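Local coordinates for endo-xylogalacturonan hydrolase A (PDB 4C2L), which hydrolyses xylogalacturonan, the xylose-substituted galacturonan backbone found in the hairy regions of pectin, at residues 156-170 / 187-201. Residues are numbered along the deposited sequence; the frame is centred on the assembly and turned at random. Where two conformers were deposited one is given.
Sequences NVFNSVKGGATNVVF and NTDGFDIGESTYVTI
Inside the parallel beta-helix, F191 of 187-201 turns its edge to a face of F170 of 156-170 in a T-shaped pair, planes at 72°, with F191 CE2 3.6 Å from F170 CG. F170 faces the interior with V168 and I201; its CG, anti to the carbonyl carbon (chi1 -63°), lays the ring against F191 CE2, with V161 CG2 at its edge. V161 and I193 run alongside each other, V161 CG2 3.8 Å from I193 CD1, while V161 CG1 touches V199 CG2, the two side chains coming from different faces of the helix. Around this apolar core the two coils run in parallel register. D192 N donates to N159 O at 2.8 Å, D192 O accepts from V161 N, and V161 O from G194 N; past the corner T200 N bonds V168 O and T200 O accepts from F170 N. N159 shares the interior: its ND2 donates to G190 O at 3.1 Å, the amide lying within 20° of parallel to the F191 ring, while OD1 is bonded to Q151. At the corner, where the chain bends between two faces of the helix, T166 OG1 and T197 OG1 share a hydrogen bond of 2.9 Å, and a water joins T197 OG1 to G164 O. The K162-A165 turn, of type I', brings G164 N to within 2.8 Å of E195 O, above its carbonyl plane. Toward the start of both segments, N156 ND2 bonds N187 O at 2.8 Å, and V157 CG2 lies against D192 OD2. Backbone bonds between the coils thus set the register, F170, F191, V161, I193 and V199 pack together in the interior, and D189 is held close to D210, the probable proton donor.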
loop_
_atom_site.group_PDB
_atom_site.type_symbol
_atom_site.label_atom_id
_atom_site.label_comp_id
_atom_site.label_asym_id
_atom_site.label_seq_id
_atom_site.Cartn_x
_atom_site.Cartn_y
_atom_site.Cartn_z
ATOM N N ASN A 156 -2.493 8.784 -7.211
ATOM C CA ASN A 156 -2.908 7.368 -7.173
ATOM C C ASN A 156 -2.035 6.728 -6.076
ATOM O O ASN A 156 -1.955 7.256 -4.972
ATOM C CB ASN A 156 -2.647 6.779 -8.581
ATOM C CG ASN A 156 -3.469 5.511 -8.926
ATOM O OD1 ASN A 156 -3.604 5.194 -10.118
ATOM N ND2 ASN A 156 -3.928 4.760 -7.943
ATOM N N VAL A 157 -1.362 5.613 -6.368
ATOM C CA VAL A 157 -0.608 4.884 -5.329
ATOM C C VAL A 157 0.562 5.738 -4.829
ATOM O O VAL A 157 1.220 6.419 -5.625
ATOM C CB VAL A 157 -0.100 3.527 -5.885
ATOM C CG1 VAL A 157 0.820 2.814 -4.881
ATOM C CG2 VAL A 157 -1.311 2.655 -6.244
ATOM N N PHE A 158 0.817 5.720 -3.513
ATOM C CA PHE A 158 1.969 6.444 -2.964
ATOM C C PHE A 158 3.265 5.728 -3.353
ATOM O O PHE A 158 4.152 6.312 -3.984
ATOM C CB PHE A 158 1.927 6.476 -1.431
ATOM C CG PHE A 158 0.958 7.460 -0.827
ATOM C CD1 PHE A 158 -0.372 7.100 -0.566
ATOM C CD2 PHE A 158 1.414 8.706 -0.396
ATOM C CE1 PHE A 158 -1.248 7.992 0.064
ATOM C CE2 PHE A 158 0.557 9.604 0.242
ATOM C CZ PHE A 158 -0.778 9.259 0.465
ATOM N N ASN A 159 3.402 4.469 -2.933
ATOM C CA ASN A 159 4.659 3.739 -3.088
ATOM C C ASN A 159 4.379 2.357 -3.622
ATOM O O ASN A 159 3.456 1.678 -3.160
ATOM C CB ASN A 159 5.335 3.539 -1.717
ATOM C CG ASN A 159 5.638 4.836 -1.031
ATOM O OD1 ASN A 159 6.542 5.551 -1.437
ATOM N ND2 ASN A 159 4.858 5.169 -0.005
ATOM N N SER A 160 5.184 1.926 -4.586
ATOM C CA SER A 160 5.092 0.579 -5.123
ATOM C C SER A 160 6.495 -0.032 -5.178
ATOM O O SER A 160 7.454 0.681 -5.486
ATOM C CB SER A 160 4.483 0.635 -6.524
ATOM O OG SER A 160 4.403 -0.653 -7.093
ATOM N N VAL A 161 6.604 -1.332 -4.908
ATOM C CA VAL A 161 7.882 -2.027 -5.013
ATOM C C VAL A 161 7.597 -3.290 -5.800
ATOM O O VAL A 161 6.699 -4.068 -5.449
ATOM C CB VAL A 161 8.458 -2.398 -3.623
ATOM C CG1 VAL A 161 9.782 -3.145 -3.774
ATOM C CG2 VAL A 161 8.658 -1.148 -2.768
ATOM N N LYS A 162 8.334 -3.471 -6.889
ATOM C CA LYS A 162 8.198 -4.678 -7.686
ATOM C C LYS A 162 9.495 -4.972 -8.432
ATOM O O LYS A 162 10.553 -4.464 -8.057
ATOM C CB LYS A 162 7.014 -4.574 -8.636
ATOM C CG LYS A 162 7.190 -3.558 -9.734
ATOM C CD LYS A 162 5.977 -3.619 -10.660
ATOM C CE LYS A 162 4.774 -2.994 -9.982
ATOM N NZ LYS A 162 3.555 -3.282 -10.784
ATOM N N GLY A 163 9.412 -5.824 -9.447
ATOM C CA GLY A 163 10.569 -6.151 -10.284
ATOM C C GLY A 163 11.716 -6.878 -9.597
ATOM O O GLY A 163 12.851 -6.850 -10.094
ATOM N N GLY A 164 11.438 -7.518 -8.462
ATOM C CA GLY A 164 12.469 -8.251 -7.714
ATOM C C GLY A 164 13.397 -7.378 -6.892
ATOM O O GLY A 164 14.497 -7.816 -6.518
ATOM N N ALA A 165 12.966 -6.150 -6.577
ATOM C CA ALA A 165 13.714 -5.278 -5.664
ATOM C C ALA A 165 14.025 -6.046 -4.392
ATOM O O ALA A 165 13.209 -6.876 -3.956
ATOM C CB ALA A 165 12.905 -4.025 -5.329
ATOM N N THR A 166 15.193 -5.814 -3.803
ATOM C CA THR A 166 15.504 -6.488 -2.545
ATOM C C THR A 166 16.096 -5.520 -1.532
ATOM O O THR A 166 16.792 -4.581 -1.908
ATOM C CB THR A 166 16.431 -7.717 -2.752
ATOM O OG1 THR A 166 16.585 -8.410 -1.504
ATOM C CG2 THR A 166 17.793 -7.290 -3.240
ATOM N N ASN A 167 15.805 -5.732 -0.251
ATOM C CA ASN A 167 16.325 -4.878 0.826
ATOM C C ASN A 167 15.862 -3.423 0.661
ATOM O O ASN A 167 16.668 -2.520 0.375
ATOM C CB ASN A 167 17.864 -4.913 0.915
ATOM C CG ASN A 167 18.430 -6.326 1.000
ATOM O OD1 ASN A 167 17.887 -7.190 1.693
ATOM N ND2 ASN A 167 19.549 -6.558 0.314
ATOM N N VAL A 168 14.560 -3.214 0.814
ATOM C CA VAL A 168 13.961 -1.900 0.677
ATOM C C VAL A 168 13.355 -1.550 2.029
ATOM O O VAL A 168 12.580 -2.337 2.595
ATOM C CB VAL A 168 12.859 -1.912 -0.392
ATOM C CG1 VAL A 168 12.238 -0.529 -0.555
ATOM C CG2 VAL A 168 13.442 -2.403 -1.718
ATOM N N VAL A 169 13.700 -0.373 2.540
ATOM C CA VAL A 169 13.196 0.041 3.848
ATOM C C VAL A 169 12.522 1.403 3.773
ATOM O O VAL A 169 13.136 2.366 3.308
ATOM C CB VAL A 169 14.321 0.080 4.914
ATOM C CG1 VAL A 169 13.757 0.552 6.247
ATOM C CG2 VAL A 169 14.958 -1.291 5.073
ATOM N N PHE A 170 11.271 1.470 4.233
ATOM C CA PHE A 170 10.520 2.722 4.351
ATOM C C PHE A 170 10.417 2.995 5.840
ATOM O O PHE A 170 9.893 2.163 6.578
ATOM C CB PHE A 170 9.099 2.572 3.796
ATOM C CG PHE A 170 9.034 2.250 2.324
ATOM C CD1 PHE A 170 9.035 0.925 1.892
ATOM C CD2 PHE A 170 8.929 3.260 1.376
ATOM C CE1 PHE A 170 8.943 0.611 0.533
ATOM C CE2 PHE A 170 8.850 2.960 0.010
ATOM C CZ PHE A 170 8.856 1.628 -0.409
ATOM N N ASN A 187 -7.937 5.108 -4.706
ATOM C CA ASN A 187 -6.797 4.250 -5.052
ATOM C C ASN A 187 -5.461 4.821 -4.599
ATOM O O ASN A 187 -4.442 4.589 -5.244
ATOM C CB ASN A 187 -6.778 3.983 -6.565
ATOM C CG ASN A 187 -8.114 3.466 -7.074
ATOM O OD1 ASN A 187 -8.834 4.174 -7.780
ATOM N ND2 ASN A 187 -8.456 2.222 -6.701
ATOM N N THR A 188 -5.480 5.569 -3.496
ATOM C CA THR A 188 -4.252 6.121 -2.940
ATOM C C THR A 188 -3.587 5.124 -1.989
ATOM O O THR A 188 -3.304 5.451 -0.833
ATOM C CB THR A 188 -4.490 7.490 -2.278
ATOM O OG1 THR A 188 -5.665 7.437 -1.451
ATOM C CG2 THR A 188 -4.671 8.559 -3.384
ATOM N N ASP A 189 -3.337 3.894 -2.479
ATOM C CA ASP A 189 -2.708 2.851 -1.643
ATOM C C ASP A 189 -1.409 3.378 -1.034
ATOM O O ASP A 189 -0.609 4.013 -1.730
ATOM C CB ASP A 189 -2.303 1.634 -2.483
ATOM C CG ASP A 189 -3.452 0.976 -3.211
ATOM O OD1 ASP A 189 -4.526 1.583 -3.379
ATOM O OD2 ASP A 189 -3.251 -0.184 -3.659
ATOM N N GLY A 190 -1.164 3.110 0.248
ATOM C CA GLY A 190 0.096 3.534 0.846
ATOM C C GLY A 190 1.297 2.804 0.253
ATOM O O GLY A 190 2.300 3.420 -0.126
ATOM N N PHE A 191 1.223 1.478 0.228
ATOM C CA PHE A 191 2.344 0.658 -0.236
ATOM C C PHE A 191 1.761 -0.518 -0.965
ATOM O O PHE A 191 0.990 -1.279 -0.384
ATOM C CB PHE A 191 3.169 0.123 0.956
ATOM C CG PHE A 191 3.686 1.194 1.850
ATOM C CD1 PHE A 191 2.886 1.716 2.862
ATOM C CD2 PHE A 191 4.960 1.714 1.659
ATOM C CE1 PHE A 191 3.358 2.725 3.685
ATOM C CE2 PHE A 191 5.437 2.727 2.488
ATOM C CZ PHE A 191 4.628 3.232 3.495
ATOM N N ASP A 192 2.130 -0.670 -2.238
ATOM C CA ASP A 192 1.757 -1.850 -2.996
ATOM C C ASP A 192 3.046 -2.632 -3.140
ATOM O O ASP A 192 3.932 -2.221 -3.906
ATOM C CB ASP A 192 1.246 -1.462 -4.386
ATOM C CG ASP A 192 -0.223 -1.057 -4.396
ATOM O OD1 ASP A 192 -0.896 -1.081 -3.352
ATOM O OD2 ASP A 192 -0.695 -0.722 -5.487
ATOM N N ILE A 193 3.176 -3.723 -2.387
ATOM C CA ILE A 193 4.432 -4.476 -2.364
ATOM C C ILE A 193 4.258 -5.733 -3.192
ATOM O O ILE A 193 3.533 -6.639 -2.794
ATOM C CB ILE A 193 4.871 -4.809 -0.909
ATOM C CG1 ILE A 193 4.913 -3.522 -0.051
ATOM C CG2 ILE A 193 6.215 -5.551 -0.910
ATOM C CD1 ILE A 193 5.871 -2.444 -0.550
ATOM N N GLY A 194 4.884 -5.748 -4.370
ATOM C CA GLY A 194 4.814 -6.884 -5.273
ATOM C C GLY A 194 6.109 -7.674 -5.245
ATOM O O GLY A 194 6.683 -7.912 -4.172
ATOM N N GLU A 195 6.573 -8.070 -6.434
ATOM C CA GLU A 195 7.728 -8.943 -6.568
ATOM C C GLU A 195 8.950 -8.314 -5.924
ATOM O O GLU A 195 9.525 -7.344 -6.452
ATOM C CB GLU A 195 8.001 -9.229 -8.048
ATOM C CG GLU A 195 9.039 -10.320 -8.260
ATOM C CD GLU A 195 9.594 -10.348 -9.675
ATOM O OE1 GLU A 195 9.151 -9.559 -10.538
ATOM O OE2 GLU A 195 10.497 -11.170 -9.922
ATOM N N SER A 196 9.335 -8.851 -4.766
ATOM C CA SER A 196 10.409 -8.284 -3.979
ATOM C C SER A 196 10.720 -9.218 -2.836
ATOM O O SER A 196 9.932 -10.120 -2.537
ATOM C CB SER A 196 10.004 -6.909 -3.403
ATOM O OG SER A 196 8.838 -7.025 -2.600
ATOM N N THR A 197 11.858 -8.992 -2.198
ATOM C CA THR A 197 12.209 -9.684 -0.959
ATOM C C THR A 197 12.821 -8.700 0.022
ATOM O O THR A 197 13.531 -7.781 -0.385
ATOM C CB THR A 197 13.211 -10.833 -1.208
ATOM O OG1 THR A 197 14.379 -10.305 -1.846
ATOM C CG2 THR A 197 12.593 -11.910 -2.089
ATOM N N TYR A 198 12.553 -8.913 1.307
ATOM C CA TYR A 198 13.138 -8.141 2.401
ATOM C C TYR A 198 12.768 -6.666 2.293
ATOM O O TYR A 198 13.628 -5.774 2.247
ATOM C CB TYR A 198 14.656 -8.362 2.505
ATOM C CG TYR A 198 15.022 -9.832 2.451
ATOM C CD1 TYR A 198 14.696 -10.695 3.504
ATOM C CD2 TYR A 198 15.682 -10.356 1.346
ATOM C CE1 TYR A 198 15.016 -12.047 3.441
ATOM C CE2 TYR A 198 16.020 -11.702 1.279
ATOM C CZ TYR A 198 15.680 -12.538 2.322
ATOM O OH TYR A 198 16.014 -13.882 2.227
ATOM N N VAL A 199 11.466 -6.428 2.237
ATOM C CA VAL A 199 10.918 -5.081 2.318
ATOM C C VAL A 199 10.469 -4.857 3.759
ATOM O O VAL A 199 9.806 -5.717 4.354
ATOM C CB VAL A 199 9.729 -4.897 1.345
ATOM C CG1 VAL A 199 9.053 -3.548 1.554
ATOM C CG2 VAL A 199 10.203 -5.025 -0.104
ATOM N N THR A 200 10.841 -3.709 4.315
ATOM C CA THR A 200 10.406 -3.330 5.657
ATOM C C THR A 200 9.714 -1.971 5.611
ATOM O O THR A 200 10.195 -1.035 4.957
ATOM C CB THR A 200 11.588 -3.283 6.644
ATOM O OG1 THR A 200 12.171 -4.590 6.749
ATOM C CG2 THR A 200 11.120 -2.842 8.045
ATOM N N ILE A 201 8.588 -1.882 6.303
ATOM C CA ILE A 201 7.836 -0.640 6.413
ATOM C C ILE A 201 7.670 -0.420 7.904
ATOM O O ILE A 201 7.090 -1.261 8.585
ATOM C CB ILE A 201 6.443 -0.764 5.755
ATOM C CG1 ILE A 201 6.590 -1.011 4.256
ATOM C CG2 ILE A 201 5.613 0.503 6.000
ATOM C CD1 ILE A 201 5.341 -1.564 3.604
HETATM O O HOH W 1 3.419 -3.433 -6.633
HETATM O O HOH W 2 7.347 -7.214 -10.930
HETATM O O HOH W 3 14.091 -10.001 -4.619
#